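Interphotoreceptor retinoid-binding protein (Xenopus laevis, PDB 1J7X) probably binds retinoids and carries them through the matrix between the photoreceptors and the retinal pigment epithelium. Local coordinates at residues A[220-225]-A[261-266]; A[141-146]-A[197-202]; A[93-98]-A[123-128]; A[239-244]-A[269-274]; A[204-209]-A[293-298]. All blocks are in the same frame, centred on the assembly; numbering follows the deposited sequence.

Contact 1 (A[220-225]-A[261-266]); sequences FAYLMQ and INFIDS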
# COMPACT_ATOMS: atom_id res chain seq x y z
N PHE A 220 3.79 -3.16 -0.45
CA PHE A 220 5.07 -3.97 -0.49
C PHE A 220 5.93 -3.69 0.69
O PHE A 220 6.42 -4.63 1.41
CB PHE A 220 5.85 -3.78 -1.82
CG PHE A 220 7.09 -4.54 -1.88
CD1 PHE A 220 7.12 -5.81 -2.27
CD2 PHE A 220 8.33 -3.93 -1.57
CE1 PHE A 220 8.35 -6.55 -2.18
CE2 PHE A 220 9.46 -4.60 -1.62
CZ PHE A 220 9.49 -5.91 -1.92
N ALA A 221 6.14 -2.39 0.95
CA ALA A 221 6.98 -1.96 2.09
C ALA A 221 6.35 -2.45 3.45
O ALA A 221 7.02 -2.98 4.38
CB ALA A 221 7.18 -0.44 2.17
N TYR A 222 5.07 -2.18 3.53
CA TYR A 222 4.32 -2.59 4.77
C TYR A 222 4.46 -4.10 5.06
O TYR A 222 4.82 -4.54 6.17
CB TYR A 222 2.85 -2.19 4.67
CG TYR A 222 2.09 -2.53 5.92
CD1 TYR A 222 2.14 -1.72 7.04
CD2 TYR A 222 1.40 -3.73 5.98
CE1 TYR A 222 1.44 -2.13 8.25
CE2 TYR A 222 0.75 -4.15 7.18
CZ TYR A 222 0.76 -3.30 8.29
OH TYR A 222 0.13 -3.68 9.45
N LEU A 223 4.23 -4.87 3.99
CA LEU A 223 4.32 -6.33 4.07
C LEU A 223 5.70 -6.84 4.37
O LEU A 223 5.90 -7.74 5.26
CB LEU A 223 3.72 -6.97 2.81
CG LEU A 223 2.23 -6.80 2.78
CD1 LEU A 223 1.79 -7.30 1.43
CD2 LEU A 223 1.48 -7.62 3.93
N MSE A 224 6.72 -6.20 3.81
CA MSE A 224 8.08 -6.57 4.14
C MSE A 224 8.33 -6.27 5.58
O MSE A 224 9.07 -7.01 6.25
CB MSE A 224 9.14 -5.91 3.23
CG MSE A 224 10.19 -7.03 2.67
SE MSE A 224 9.86 -8.11 1.52
CE MSE A 224 9.34 -9.12 2.24
N GLN A 225 7.71 -5.19 6.06
CA GLN A 225 7.87 -4.87 7.50
C GLN A 225 7.10 -5.79 8.42
O GLN A 225 7.59 -6.24 9.42
CB GLN A 225 7.44 -3.33 7.68
CG GLN A 225 7.61 -2.87 9.08
CD GLN A 225 7.12 -1.45 9.26
OE1 GLN A 225 5.91 -1.19 9.03
NE2 GLN A 225 8.06 -0.51 9.46
N ILE A 261 -12.51 -2.02 2.23
CA ILE A 261 -11.72 -3.18 2.44
C ILE A 261 -10.92 -3.08 3.68
O ILE A 261 -10.31 -2.00 3.96
CB ILE A 261 -10.73 -3.26 1.22
CG1 ILE A 261 -11.43 -3.79 -0.00
CG2 ILE A 261 -9.56 -4.12 1.56
CD1 ILE A 261 -10.70 -3.62 -1.29
N ASN A 262 -10.77 -4.16 4.40
CA ASN A 262 -9.90 -4.20 5.55
C ASN A 262 -8.73 -5.07 5.16
O ASN A 262 -8.92 -6.08 4.41
CB ASN A 262 -10.62 -4.76 6.83
CG ASN A 262 -11.15 -3.63 7.71
OD1 ASN A 262 -10.64 -2.46 7.61
ND2 ASN A 262 -12.24 -3.86 8.40
N PHE A 263 -7.56 -4.68 5.63
CA PHE A 263 -6.33 -5.34 5.31
C PHE A 263 -5.72 -5.86 6.59
O PHE A 263 -5.27 -5.09 7.48
CB PHE A 263 -5.40 -4.33 4.60
CG PHE A 263 -4.08 -4.89 4.13
CD1 PHE A 263 -3.06 -5.25 5.06
CD2 PHE A 263 -3.79 -4.91 2.79
CE1 PHE A 263 -1.80 -5.51 4.56
CE2 PHE A 263 -2.58 -5.35 2.27
CZ PHE A 263 -1.55 -5.60 3.18
N ILE A 264 -5.81 -7.19 6.79
CA ILE A 264 -5.32 -7.82 7.99
C ILE A 264 -4.06 -8.57 7.74
O ILE A 264 -4.05 -9.46 6.85
CB ILE A 264 -6.46 -8.80 8.60
CG1 ILE A 264 -7.78 -8.11 8.65
CG2 ILE A 264 -5.96 -9.35 9.89
CD1 ILE A 264 -8.94 -9.04 9.03
N ASP A 265 -2.96 -8.12 8.35
CA ASP A 265 -1.66 -8.69 8.05
C ASP A 265 -1.46 -10.01 8.72
O ASP A 265 -2.36 -10.50 9.48
CB ASP A 265 -0.49 -7.77 8.31
CG ASP A 265 -0.36 -7.41 9.73
OD1 ASP A 265 -0.68 -8.30 10.68
OD2 ASP A 265 0.07 -6.23 9.95
N SER A 266 -0.29 -10.56 8.46
CA SER A 266 0.00 -11.90 8.98
C SER A 266 0.13 -11.99 10.52
O SER A 266 0.32 -13.10 11.07
CB SER A 266 1.25 -12.48 8.28
OG SER A 266 2.37 -11.77 8.68
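Tyr222 OH donates to Asp265 OD2 over 2.6 Å, a short bond that ties helix 216-226 to strand 254-265 and the turn that follows. The helix belongs to the ClpP/crotonase-like, beta-beta-alpha spiral part of the chain, and here it lies against an antiparallel sheet, segment 220-225 running at 32° to strand residues 261-265. The hydroxyl meets OD2 almost end-on, and the carboxylate is tilted only 20° from the tyrosine ring plane, with OD2 at the ring's edge. OD1, the other oxygen, is taken by the backbone N of Asn267, closing an Asx turn, and by that of Asp269. Each carboxylate oxygen thus has a donor, which fixes the rotation of the group and would probably stabilise its negative charge. Beside this polar link the contact is apolar. With CG anti to the backbone N (chi1 -177°), Tyr222 reaches out toward the strand, and its CE2 comes 3.9 Å from Phe263 CE1. The two rings meet obliquely, centroids 5.9 Å apart. Leu223 comes in from the neighbouring helix position: its CG lies in the plane of the Phe263 ring and CD2 close to it, both at the ring edge rather than over a face. Phe175 stacks on Phe263, and Trp271 stacks on Tyr222 while meeting Phe263 edge-to-face, so both aromatic side chains are wedged among other rings. At the rim of Phe263, Leu223 CD2 sits 3.7 Å from CZ and 4.0 Å from CE1.

Contact 2 (A[141-146]-A[197-202]); sequences ENLIID and KPYGSK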
# COMPACT_ATOMS: atom_id res chain seq x y z
N GLU A 141 25.30 -9.64 -0.18
CA GLU A 141 24.97 -10.22 1.07
C GLU A 141 23.82 -9.39 1.71
O GLU A 141 23.17 -9.84 2.62
CB GLU A 141 26.18 -10.20 1.99
CG GLU A 141 27.21 -11.29 1.63
CD GLU A 141 26.57 -12.65 1.56
OE1 GLU A 141 25.62 -12.92 2.33
OE2 GLU A 141 26.96 -13.50 0.72
N ASN A 142 23.62 -8.21 1.20
CA ASN A 142 22.52 -7.35 1.68
C ASN A 142 21.93 -6.61 0.47
O ASN A 142 22.60 -6.46 -0.59
CB ASN A 142 23.06 -6.31 2.64
CG ASN A 142 23.42 -6.90 3.96
OD1 ASN A 142 22.54 -7.31 4.73
ND2 ASN A 142 24.72 -6.97 4.22
N LEU A 143 20.66 -6.25 0.55
CA LEU A 143 19.98 -5.59 -0.57
C LEU A 143 19.20 -4.39 -0.09
O LEU A 143 18.50 -4.43 0.89
CB LEU A 143 19.01 -6.56 -1.23
CG LEU A 143 18.13 -5.97 -2.34
CD1 LEU A 143 19.04 -5.63 -3.54
CD2 LEU A 143 17.05 -6.88 -2.87
N ILE A 144 19.34 -3.32 -0.81
CA ILE A 144 18.61 -2.07 -0.56
C ILE A 144 17.62 -1.92 -1.64
O ILE A 144 18.02 -1.78 -2.79
CB ILE A 144 19.54 -0.83 -0.53
CG1 ILE A 144 20.43 -0.88 0.72
CG2 ILE A 144 18.75 0.41 -0.48
CD1 ILE A 144 21.14 -2.15 0.95
N ILE A 145 16.33 -1.88 -1.35
CA ILE A 145 15.30 -1.69 -2.36
C ILE A 145 14.81 -0.26 -2.18
O ILE A 145 14.27 0.11 -1.11
CB ILE A 145 14.15 -2.73 -2.14
CG1 ILE A 145 14.66 -4.16 -2.09
CG2 ILE A 145 13.03 -2.48 -3.20
CD1 ILE A 145 13.50 -5.15 -1.90
N ASP A 146 15.08 0.57 -3.18
CA ASP A 146 14.77 1.96 -3.16
C ASP A 146 13.35 2.28 -3.74
O ASP A 146 13.13 2.19 -4.92
CB ASP A 146 15.80 2.73 -3.94
CG ASP A 146 15.72 4.20 -3.70
OD1 ASP A 146 14.73 4.70 -3.09
OD2 ASP A 146 16.69 4.90 -4.09
N LYS A 197 16.12 -16.66 -9.73
CA LYS A 197 16.61 -17.02 -8.39
C LYS A 197 16.03 -16.13 -7.32
O LYS A 197 16.10 -14.91 -7.40
CB LYS A 197 18.11 -16.83 -8.32
CG LYS A 197 18.90 -17.87 -9.16
CD LYS A 197 20.34 -17.48 -9.27
CE LYS A 197 21.10 -18.47 -10.11
NZ LYS A 197 22.43 -17.84 -10.45
N PRO A 198 15.35 -16.70 -6.35
CA PRO A 198 14.86 -15.87 -5.25
C PRO A 198 16.07 -15.33 -4.49
O PRO A 198 17.18 -15.92 -4.50
CB PRO A 198 14.02 -16.86 -4.39
CG PRO A 198 14.37 -18.11 -4.78
CD PRO A 198 14.79 -18.06 -6.25
N TYR A 199 15.91 -14.15 -3.92
CA TYR A 199 16.96 -13.56 -3.14
C TYR A 199 17.04 -14.36 -1.84
O TYR A 199 18.01 -14.34 -1.20
CB TYR A 199 16.66 -12.08 -2.75
CG TYR A 199 17.88 -11.36 -2.29
CD1 TYR A 199 18.98 -11.26 -3.09
CD2 TYR A 199 17.95 -10.74 -1.07
CE1 TYR A 199 20.10 -10.56 -2.66
CE2 TYR A 199 19.09 -10.12 -0.63
CZ TYR A 199 20.17 -10.03 -1.42
OH TYR A 199 21.32 -9.23 -1.03
N GLY A 200 15.96 -14.99 -1.45
CA GLY A 200 15.96 -15.80 -0.27
C GLY A 200 15.46 -15.03 0.98
O GLY A 200 15.24 -13.85 0.98
N SER A 201 15.39 -15.74 2.09
CA SER A 201 14.91 -15.13 3.35
C SER A 201 15.93 -14.80 4.40
O SER A 201 15.54 -14.18 5.47
CB SER A 201 13.89 -16.06 4.02
OG SER A 201 14.55 -17.27 4.44
N LYS A 202 17.20 -15.02 4.05
CA LYS A 202 18.31 -14.81 4.99
C LYS A 202 19.05 -13.49 4.87
O LYS A 202 19.31 -12.82 5.84
CB LYS A 202 19.31 -15.97 4.87
CG LYS A 202 18.70 -17.36 4.98
CD LYS A 202 18.05 -17.66 6.34
CE LYS A 202 19.12 -17.65 7.43
NZ LYS A 202 20.29 -18.55 7.11
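Strand 142-146, an inner strand of the mixed six-stranded sheet, is covered near its start by Tyr199, whose ring rests against Leu143 from the loop that leads into the adjacent parallel strand 204-209. The tyrosine CG lies opposite the backbone N (chi1 -164°), which sends the ring across to the strand. Leu143 lies against the phenol end of the ring: its CB is 3.6 Å from Tyr199 CE2 and 3.5 Å from Tyr199 OH, while its CD2 branch stands over one face. Phe165 touches both side chains and adds a second aromatic group to the same patch. Tyr199 OH lies beside the peptide between the first two strand residues, 3.1 Å from Asn142 C. The clear polar partner of this hydroxyl is Thr140 OG1, just ahead of the strand; between Tyr199 OH and Leu143 N, 3.4 Å apart, the angle is poor for a bond. The chemistry is therefore divided: the ring covers part of Leu143, and the bond to Thr140 satisfies the hydroxyl and limits how far the phenol end can swing.

Contact 3 (A[93-98]-A[123-128]); sequences ALVNTV and AKLAPF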
# COMPACT_ATOMS: atom_id res chain seq x y z
N ALA A 93 15.33 -4.48 -23.17
CA ALA A 93 15.71 -3.08 -23.10
C ALA A 93 14.76 -2.31 -22.13
O ALA A 93 15.23 -1.47 -21.34
CB ALA A 93 15.63 -2.46 -24.46
N LEU A 94 13.44 -2.58 -22.23
CA LEU A 94 12.45 -1.97 -21.37
C LEU A 94 12.69 -2.34 -19.89
O LEU A 94 12.73 -1.47 -18.98
CB LEU A 94 11.14 -2.45 -21.81
CG LEU A 94 9.92 -1.89 -21.00
CD1 LEU A 94 9.96 -0.37 -21.00
CD2 LEU A 94 8.61 -2.44 -21.51
N VAL A 95 12.88 -3.63 -19.67
CA VAL A 95 13.13 -4.13 -18.31
C VAL A 95 14.39 -3.38 -17.79
O VAL A 95 14.45 -2.99 -16.59
CB VAL A 95 13.28 -5.63 -18.27
CG1 VAL A 95 13.94 -6.08 -16.95
CG2 VAL A 95 11.91 -6.28 -18.48
N ASN A 96 15.39 -3.19 -18.66
CA ASN A 96 16.65 -2.56 -18.24
C ASN A 96 16.47 -1.10 -17.81
O ASN A 96 17.26 -0.56 -17.08
CB ASN A 96 17.75 -2.63 -19.35
CG ASN A 96 18.41 -4.04 -19.49
OD1 ASN A 96 18.30 -4.84 -18.56
ND2 ASN A 96 18.93 -4.37 -20.67
N THR A 97 15.45 -0.49 -18.29
CA THR A 97 15.19 0.89 -17.89
C THR A 97 14.16 1.01 -16.75
O THR A 97 14.12 2.01 -16.07
CB THR A 97 14.72 1.77 -19.04
OG1 THR A 97 13.61 1.22 -19.66
CG2 THR A 97 15.70 1.89 -20.17
N VAL A 98 13.32 0.00 -16.56
CA VAL A 98 12.35 -0.02 -15.48
C VAL A 98 13.04 -0.31 -14.17
O VAL A 98 12.68 0.25 -13.11
CB VAL A 98 11.24 -1.06 -15.69
CG1 VAL A 98 10.44 -1.28 -14.41
CG2 VAL A 98 10.39 -0.70 -16.83
N ALA A 123 4.16 -10.82 -15.84
CA ALA A 123 4.25 -12.16 -16.44
C ALA A 123 5.09 -12.13 -17.71
O ALA A 123 6.12 -12.85 -17.85
CB ALA A 123 2.85 -12.64 -16.76
N LYS A 124 4.74 -11.23 -18.61
CA LYS A 124 5.52 -11.07 -19.88
C LYS A 124 6.96 -10.55 -19.70
O LYS A 124 7.88 -10.97 -20.44
CB LYS A 124 4.76 -10.11 -20.76
CG LYS A 124 3.37 -10.69 -21.20
CD LYS A 124 3.52 -12.06 -21.95
CE LYS A 124 2.17 -12.75 -22.37
NZ LYS A 124 1.28 -13.34 -21.15
N LEU A 125 7.22 -9.77 -18.66
CA LEU A 125 8.58 -9.27 -18.39
C LEU A 125 9.42 -10.16 -17.55
O LEU A 125 10.66 -10.03 -17.55
CB LEU A 125 8.53 -7.91 -17.74
CG LEU A 125 7.73 -6.79 -18.34
CD1 LEU A 125 7.81 -5.57 -17.46
CD2 LEU A 125 8.33 -6.47 -19.69
N ALA A 126 8.82 -11.17 -16.91
CA ALA A 126 9.57 -12.03 -15.95
C ALA A 126 10.87 -12.61 -16.46
O ALA A 126 11.84 -12.52 -15.75
CB ALA A 126 8.70 -13.15 -15.40
N PRO A 127 10.90 -13.19 -17.66
CA PRO A 127 12.13 -13.80 -18.17
C PRO A 127 13.29 -12.80 -18.26
O PRO A 127 14.39 -13.14 -18.06
CB PRO A 127 11.69 -14.31 -19.58
CG PRO A 127 10.27 -14.56 -19.40
CD PRO A 127 9.80 -13.42 -18.59
N PHE A 128 12.98 -11.57 -18.50
CA PHE A 128 13.99 -10.50 -18.67
C PHE A 128 14.38 -9.96 -17.31
O PHE A 128 15.55 -9.50 -17.17
CB PHE A 128 13.40 -9.42 -19.58
CG PHE A 128 12.89 -10.05 -20.93
CD1 PHE A 128 13.79 -10.43 -21.89
CD2 PHE A 128 11.59 -10.30 -21.13
CE1 PHE A 128 13.36 -11.03 -23.14
CE2 PHE A 128 11.11 -10.93 -22.33
CZ PHE A 128 12.02 -11.29 -23.32
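Val95 CG2 is the bump that fits the hollow between Leu125 and Phe128, residues three positions apart on the facing helix. This methyl, Val95 CG2, lies 3.6 Å from Phe128 CB and 3.8 Å from both Leu125 CB and Leu125 CD2. The valine's other methyl follows the helix surface instead: Val95 CG1, anti to the backbone N (chi1 164°), comes to 3.8 Å from Phe128 O. To one side Leu94 CD2 and Leu125 CD2 face each other more loosely, at 4.4 Å. Phe128 offers its CB to the valine and turns its ring elsewhere, against Glu88 and Leu91 of helix 88-98. This is helix-on-helix packing near a right angle: segments 93-98 and 123-128, of helices 88-98 and 119-137, cross at -86° with axes 9.6 Å apart, joining a region of the N-terminal sequence family of eukaryotic IRBP to the peptidase S41-like one. An alanine in place of Val95 would remove both methyls, and is likely to open a gap between Leu125 and Phe128 that would leave the crossing less tightly keyed. A polar seam runs along one side, where Gln92 NE2 reaches Phe128 O and Asn96 OD1, and Thr132 OG1 also bonds to Asn96 OD1.

Contact 4 (A[239-244]-A[269-274]); sequences GNLMHS and DYWLGG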
# COMPACT_ATOMS: atom_id res chain seq x y z
N GLY A 239 0.16 7.41 2.19
CA GLY A 239 -1.13 7.03 2.71
C GLY A 239 -2.17 6.90 1.68
O GLY A 239 -3.39 7.14 1.93
N ASN A 240 -1.79 6.56 0.46
CA ASN A 240 -2.75 6.38 -0.61
C ASN A 240 -2.85 4.95 -0.93
O ASN A 240 -2.00 4.46 -1.65
CB ASN A 240 -2.28 7.12 -1.87
CG ASN A 240 -2.15 8.65 -1.69
OD1 ASN A 240 -1.50 9.32 -2.50
ND2 ASN A 240 -2.74 9.18 -0.61
N LEU A 241 -3.79 4.23 -0.38
CA LEU A 241 -3.99 2.80 -0.67
C LEU A 241 -5.34 2.66 -1.42
O LEU A 241 -6.21 3.53 -1.30
CB LEU A 241 -4.08 1.99 0.60
CG LEU A 241 -2.84 1.93 1.46
CD1 LEU A 241 -3.04 1.08 2.72
CD2 LEU A 241 -1.67 1.28 0.70
N MSE A 242 -5.52 1.57 -2.14
CA MSE A 242 -6.74 1.40 -2.93
C MSE A 242 -7.74 0.58 -2.12
O MSE A 242 -8.26 -0.45 -2.59
CB MSE A 242 -6.39 0.69 -4.24
CG MSE A 242 -5.53 1.45 -5.14
SE MSE A 242 -5.38 0.60 -6.84
CE MSE A 242 -7.11 0.67 -7.28
N HIS A 243 -8.03 1.00 -0.88
CA HIS A 243 -8.96 0.30 -0.02
C HIS A 243 -10.29 1.04 0.18
O HIS A 243 -11.13 0.57 0.92
CB HIS A 243 -8.31 0.04 1.35
CG HIS A 243 -7.07 -0.79 1.27
ND1 HIS A 243 -6.18 -0.88 2.31
CD2 HIS A 243 -6.57 -1.57 0.28
CE1 HIS A 243 -5.21 -1.73 2.00
NE2 HIS A 243 -5.40 -2.12 0.75
N SER A 244 -10.50 2.16 -0.36
CA SER A 244 -11.73 2.95 -0.17
C SER A 244 -12.41 3.31 -1.46
O SER A 244 -11.86 3.15 -2.56
CB SER A 244 -11.43 4.21 0.58
OG SER A 244 -10.61 3.98 1.76
N ASP A 269 -2.92 -7.79 12.60
CA ASP A 269 -3.19 -6.41 12.74
C ASP A 269 -3.94 -5.85 11.54
O ASP A 269 -3.59 -6.14 10.41
CB ASP A 269 -1.92 -5.64 12.93
CG ASP A 269 -1.16 -6.05 14.19
OD1 ASP A 269 -1.81 -6.35 15.18
OD2 ASP A 269 0.09 -6.12 14.25
N TYR A 270 -4.97 -5.01 11.81
CA TYR A 270 -5.66 -4.32 10.73
C TYR A 270 -4.88 -3.05 10.35
O TYR A 270 -4.61 -2.18 11.21
CB TYR A 270 -7.07 -3.84 11.21
CG TYR A 270 -8.06 -4.94 11.34
CD1 TYR A 270 -7.91 -5.94 12.32
CD2 TYR A 270 -9.10 -5.01 10.49
CE1 TYR A 270 -8.85 -6.96 12.43
CE2 TYR A 270 -10.02 -6.05 10.56
CZ TYR A 270 -9.92 -6.98 11.56
OH TYR A 270 -10.79 -8.05 11.75
N TRP A 271 -4.45 -2.95 9.13
CA TRP A 271 -3.78 -1.74 8.71
C TRP A 271 -4.73 -0.70 8.24
O TRP A 271 -5.49 -0.91 7.25
CB TRP A 271 -2.81 -2.12 7.58
CG TRP A 271 -1.84 -1.04 7.29
CD1 TRP A 271 -1.43 -0.05 8.07
CD2 TRP A 271 -1.22 -0.84 6.01
NE1 TRP A 271 -0.59 0.81 7.35
CE2 TRP A 271 -0.42 0.29 6.10
CE3 TRP A 271 -1.25 -1.53 4.81
CZ2 TRP A 271 0.35 0.72 5.04
CZ3 TRP A 271 -0.41 -1.07 3.74
CH2 TRP A 271 0.32 0.02 3.89
N LEU A 272 -4.76 0.44 8.89
CA LEU A 272 -5.63 1.51 8.51
C LEU A 272 -5.01 2.50 7.45
O LEU A 272 -5.54 3.57 7.17
CB LEU A 272 -6.07 2.27 9.72
CG LEU A 272 -6.91 1.49 10.72
CD1 LEU A 272 -8.00 0.69 10.01
CD2 LEU A 272 -6.09 0.59 11.50
N GLY A 273 -3.82 2.16 6.96
CA GLY A 273 -3.16 2.98 5.99
C GLY A 273 -2.78 4.30 6.57
O GLY A 273 -2.44 4.43 7.70
N GLY A 274 -2.89 5.31 5.79
CA GLY A 274 -2.48 6.63 6.26
C GLY A 274 -0.96 6.80 6.17
O GLY A 274 -0.47 7.88 6.54
O HOH W 1 -4.32 4.89 3.36
O HOH W 2 -6.55 0.26 4.81
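Leu241 CD1 stands over the six-membered ring of Trp271, a CH-pi contact 3.7 Å from the centroid and 19° off the ring normal, where two loops of the S41-like region meet beside the antiparallel sheet. Apolar contact continues from that methyl to CH2 and CZ3, and Gly273 CA lies over the same face of the indole, toward its five-membered ring. The opposite face is taken by Tyr222, so the indole is a slab held on both sides. A leucine in place of Trp271 lacks the flat surface and would probably leave the Leu241 methyl and the Tyr222 ring without their shared partner. Backbone contact is made by glycines: Gly239 CA is 3.5 Å from Gly274 C, closeness that a CB on Gly239 would break by clashing. Gly273 is likewise hemmed in, since a CB there would press on Leu241 CD1. Water mediates the polar contacts. One molecule donates to Gly239 O and accepts from Gly274 N. A second joins the imidazole of His243, whose ring carries Leu241 CB over its centre, to the tryptophan backbone: it lies at the ring edge, 2.8 Å from His243 ND1, and donates to Trp271 O over 2.9 Å.

Contact 5 (A[204-209]-A[293-298]); sequences GVYVLT and EIIAFH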
# COMPACT_ATOMS: atom_id res chain seq x y z
N GLY A 204 20.14 -9.65 4.39
CA GLY A 204 19.56 -8.40 4.84
C GLY A 204 18.89 -7.62 3.72
O GLY A 204 19.39 -7.50 2.63
N VAL A 205 17.71 -7.09 4.01
CA VAL A 205 16.95 -6.33 3.10
C VAL A 205 16.50 -5.00 3.76
O VAL A 205 15.96 -5.00 4.89
CB VAL A 205 15.74 -7.07 2.55
CG1 VAL A 205 15.01 -6.17 1.53
CG2 VAL A 205 16.12 -8.40 1.89
N TYR A 206 16.78 -3.93 3.09
CA TYR A 206 16.47 -2.57 3.51
C TYR A 206 15.66 -1.81 2.48
O TYR A 206 16.08 -1.70 1.34
CB TYR A 206 17.75 -1.86 3.82
CG TYR A 206 18.56 -2.61 4.85
CD1 TYR A 206 19.40 -3.65 4.47
CD2 TYR A 206 18.42 -2.35 6.23
CE1 TYR A 206 20.11 -4.42 5.40
CE2 TYR A 206 19.13 -3.02 7.13
CZ TYR A 206 19.97 -4.11 6.74
OH TYR A 206 20.61 -4.83 7.73
N VAL A 207 14.41 -1.38 2.83
CA VAL A 207 13.51 -0.70 1.91
C VAL A 207 13.45 0.75 2.21
O VAL A 207 13.21 1.13 3.35
CB VAL A 207 12.11 -1.29 2.01
CG1 VAL A 207 11.24 -0.64 1.03
CG2 VAL A 207 12.18 -2.79 1.75
N LEU A 208 13.77 1.58 1.24
CA LEU A 208 13.80 3.02 1.37
C LEU A 208 12.46 3.57 0.97
O LEU A 208 11.93 3.29 -0.12
CB LEU A 208 14.90 3.65 0.50
CG LEU A 208 16.31 3.06 0.62
CD1 LEU A 208 17.26 3.98 -0.14
CD2 LEU A 208 16.76 2.83 1.99
N THR A 209 11.90 4.48 1.81
CA THR A 209 10.64 5.09 1.51
C THR A 209 10.64 6.60 1.61
O THR A 209 11.48 7.15 2.32
CB THR A 209 9.52 4.60 2.51
OG1 THR A 209 9.97 4.98 3.84
CG2 THR A 209 9.34 3.07 2.39
N GLU A 293 24.71 2.76 6.99
CA GLU A 293 25.09 2.76 8.39
C GLU A 293 24.63 1.53 9.08
O GLU A 293 25.43 0.82 9.79
CB GLU A 293 24.47 3.95 9.14
CG GLU A 293 24.54 5.27 8.48
CD GLU A 293 23.93 6.40 9.34
OE1 GLU A 293 23.50 7.44 8.67
OE2 GLU A 293 23.88 6.22 10.66
N ILE A 294 23.33 1.22 8.96
CA ILE A 294 22.80 0.05 9.58
C ILE A 294 23.52 -1.21 9.22
O ILE A 294 23.83 -2.07 10.08
CB ILE A 294 21.27 -0.13 9.34
CG1 ILE A 294 20.52 1.07 9.76
CG2 ILE A 294 20.81 -1.35 9.99
CD1 ILE A 294 20.69 1.44 11.14
N ILE A 295 23.78 -1.36 7.92
CA ILE A 295 24.50 -2.45 7.41
C ILE A 295 25.92 -2.55 8.04
O ILE A 295 26.32 -3.65 8.44
CB ILE A 295 24.59 -2.36 5.91
CG1 ILE A 295 23.16 -2.46 5.33
CG2 ILE A 295 25.45 -3.58 5.40
CD1 ILE A 295 22.97 -2.12 3.83
N ALA A 296 26.62 -1.44 8.06
CA ALA A 296 28.03 -1.36 8.54
C ALA A 296 28.20 -1.71 10.01
O ALA A 296 29.15 -2.47 10.37
CB ALA A 296 28.59 -0.06 8.33
N PHE A 297 27.23 -1.30 10.81
CA PHE A 297 27.23 -1.59 12.26
C PHE A 297 26.42 -2.83 12.71
O PHE A 297 26.18 -3.04 13.90
CB PHE A 297 26.89 -0.34 13.01
CG PHE A 297 27.94 0.77 12.85
CD1 PHE A 297 27.96 1.57 11.75
CD2 PHE A 297 29.00 0.92 13.76
CE1 PHE A 297 28.95 2.53 11.58
CE2 PHE A 297 29.92 1.89 13.61
CZ PHE A 297 29.92 2.70 12.52
N HIS A 298 26.01 -3.70 11.76
CA HIS A 298 25.23 -4.85 12.15
C HIS A 298 26.13 -5.80 12.99
O HIS A 298 27.30 -6.12 12.64
CB HIS A 298 24.69 -5.57 10.93
CG HIS A 298 23.70 -6.65 11.23
ND1 HIS A 298 22.49 -6.42 11.87
CD2 HIS A 298 23.73 -7.98 10.96
CE1 HIS A 298 21.83 -7.56 11.98
NE2 HIS A 298 22.55 -8.52 11.44
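Tyr206 presents one ring face to Ile295, whose CG1 lies over it in a CH-pi contact, 4.0 Å from the centroid and 27° off the ring normal. The closest atom pair is Ile295 CG1 to Tyr206 CE1 at 3.6 Å, and the isoleucine's terminal CD1 extends along the same side to 3.9 Å from Tyr206 CD1. Ile294 approaches the other half of the ring obliquely, through its CG2 methyl, 3.7 Å from Tyr206 CE2. The two isoleucines, consecutive on the last turn of helix 287-296, touch the ring from the same side, Ile295 at the CE1 half and Ile294 at CE2. Ile295 does so by keeping its CG1 opposite its own carbonyl carbon (chi1 -64°), which carries the long branch in to the ring although its CB starts off to one side. On the strand, Gly204 has no CB to crowd Tyr206 CE1, two residues on. Every contact across the pair is apolar. The strand is an inner one in the mixed sheet, between 142-146 and 231-234, and Tyr206 touches Asn142 on one neighbour and Thr231 and Ile233 on the other. Ile295 also rests on Asn142 and Ile144, while Leu208 meets Ala287, Leu288 and Ala291. Helix 287-296 therefore covers the sheet face that carries Tyr206 and Leu208, whereas Val207 and Thr209 point to the other face, where helix 216-226 packs.

Contacts 1 and 4, centres 9 Å apart, form one aromatic cluster: Tyr222 CD1 lies 3.4 Å from Trp271 CE2, and Phe263 O takes a probable backbone hydrogen bond from Trp271 N at 2.8 Å. Contacts 2 and 5, centres 11 Å apart, share the mixed sheet through its neighbouring strands, where probable bonds run from Leu143 N to Gly204 O and from Ile145 N to Tyr206 O. Helix 216-226 ties the pairs together, Phe220 packing on Ile145 and Ala221 on Val207 and Thr209. Contact 3 stands apart, touching none of the others; contact 2 comes nearest, about 8 Å between closest atoms.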